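Local coordinates for YflH protein (Bacillus subtilis, PDB 3D0W) that is of unknown function but is a small, mostly helical member of the DUF3243 family, with two copies of the chain in its assembly, at residues 84-87 with 88-91. Residues are numbered along the deposited sequence; the frame is centred on the assembly and turned at random.
Sequences VADE and DEKE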
loop_
_atom_site.group_PDB
_atom_site.type_symbol
_atom_site.label_atom_id
_atom_site.label_comp_id
_atom_site.label_asym_id
_atom_site.label_seq_id
_atom_site.Cartn_x
_atom_site.Cartn_y
_atom_site.Cartn_z
ATOM N N VAL A 84 -5.854 -9.678 -1.203
ATOM C CA VAL A 84 -7.262 -9.434 -1.512
ATOM C C VAL A 84 -7.461 -8.869 -2.914
ATOM O O VAL A 84 -8.587 -8.553 -3.307
ATOM C CB VAL A 84 -7.927 -8.470 -0.478
ATOM C CG1 VAL A 84 -8.021 -9.152 0.893
ATOM C CG2 VAL A 84 -7.125 -7.170 -0.357
ATOM N N ALA A 85 -6.373 -8.764 -3.674
ATOM C CA ALA A 85 -6.429 -8.213 -5.032
ATOM C C ALA A 85 -6.773 -9.217 -6.125
ATOM O O ALA A 85 -6.314 -10.358 -6.085
ATOM C CB ALA A 85 -5.077 -7.542 -5.384
ATOM N N ASP A 86 -7.582 -8.797 -7.102
ATOM C CA ASP A 86 -7.892 -9.678 -8.220
ATOM C C ASP A 86 -6.769 -9.454 -9.234
ATOM O O ASP A 86 -5.901 -8.602 -9.011
ATOM C CB ASP A 86 -9.291 -9.405 -8.830
ATOM C CG ASP A 86 -9.457 -7.991 -9.389
ATOM O OD1 ASP A 86 -8.542 -7.479 -10.063
ATOM O OD2 ASP A 86 -10.537 -7.400 -9.169
ATOM N N GLU A 87 -6.774 -10.191 -10.341
ATOM C CA GLU A 87 -5.695 -10.079 -11.323
ATOM C C GLU A 87 -5.398 -8.671 -11.833
ATOM O O GLU A 87 -4.226 -8.297 -11.971
ATOM C CB GLU A 87 -5.954 -11.015 -12.505
ATOM C CG GLU A 87 -4.734 -11.211 -13.395
ATOM C CD GLU A 87 -4.862 -12.439 -14.283
ATOM O OE1 GLU A 87 -5.806 -12.481 -15.101
ATOM O OE2 GLU A 87 -4.023 -13.361 -14.160
ATOM N N ASP A 88 -6.440 -7.893 -12.118
ATOM C CA ASP A 88 -6.244 -6.525 -12.596
ATOM C C ASP A 88 -5.656 -5.645 -11.501
ATOM O O ASP A 88 -4.753 -4.849 -11.756
ATOM C CB ASP A 88 -7.560 -5.890 -13.056
ATOM C CG ASP A 88 -8.071 -6.468 -14.355
ATOM O OD1 ASP A 88 -7.242 -6.799 -15.230
ATOM O OD2 ASP A 88 -9.309 -6.574 -14.511
ATOM N N GLU A 89 -6.176 -5.779 -10.284
ATOM C CA GLU A 89 -5.699 -4.975 -9.164
ATOM C C GLU A 89 -4.235 -5.255 -8.833
ATOM O O GLU A 89 -3.519 -4.364 -8.371
ATOM C CB GLU A 89 -6.577 -5.216 -7.937
ATOM C CG GLU A 89 -8.026 -4.738 -8.125
ATOM C CD GLU A 89 -8.926 -5.126 -6.968
ATOM O OE1 GLU A 89 -8.932 -6.321 -6.599
ATOM O OE2 GLU A 89 -9.630 -4.239 -6.435
ATOM N N LYS A 90 -3.793 -6.488 -9.061
ATOM C CA LYS A 90 -2.408 -6.858 -8.804
ATOM C C LYS A 90 -1.496 -6.169 -9.817
ATOM O O LYS A 90 -0.435 -5.662 -9.458
ATOM C CB LYS A 90 -2.235 -8.380 -8.884
ATOM C CG LYS A 90 -2.686 -9.120 -7.623
ATOM C CD LYS A 90 -2.239 -10.585 -7.642
ATOM C CE LYS A 90 -2.616 -11.283 -6.336
ATOM N NZ LYS A 90 -2.133 -12.691 -6.266
ATOM N N GLU A 91 -1.912 -6.149 -11.081
ATOM C CA GLU A 91 -1.126 -5.501 -12.118
ATOM C C GLU A 91 -1.043 -4.005 -11.842
ATOM O O GLU A 91 0.025 -3.409 -11.964
ATOM C CB GLU A 91 -1.755 -5.738 -13.499
ATOM C CG GLU A 91 -2.032 -7.204 -13.799
ATOM C CD GLU A 91 -2.571 -7.433 -15.197
ATOM O OE1 GLU A 91 -3.571 -6.780 -15.571
ATOM O OE2 GLU A 91 -1.998 -8.275 -15.919
#
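The Glu89 carboxylate lies over one face of the Asp86 carboxylate, with Glu89 OE1 above Asp86 CG at 3.3 Å and the two planes 25° apart. Asp86 OD1 is met by Glu89 N nearly along its C-O bond. Together the two residues form a capping box at the start of helix 87-101, just after the short link from helix 73-84. Asp86 is the N-cap. Its CG sits between the backbone N and the carbonyl carbon (chi1 61°), which turns the carboxylate toward the helix start. Asp86 OD1 accepts from Glu89 N at 2.9 Å, and the N-H points almost straight at it (168°). In return, Asp86 N donates to the anti lone pair of Glu89 OE1, also at 2.9 Å. Asp86 OD2 and Glu89 OE1, 3.2 Å apart, are acceptors of like charge and probably repel. Lys99 of the second subunit forms a salt bridge with that same OE1, which probably eases the repulsion. With an alanine here in place of Glu89, Asp86 N would probably lose its side-chain acceptor and Lys99 of the second subunit its carboxylate mate. Lys90 N bonds to Asp86 O and begins the regular helical pattern. Ala85 CB packs against Lys90 CG at 3.6 Å.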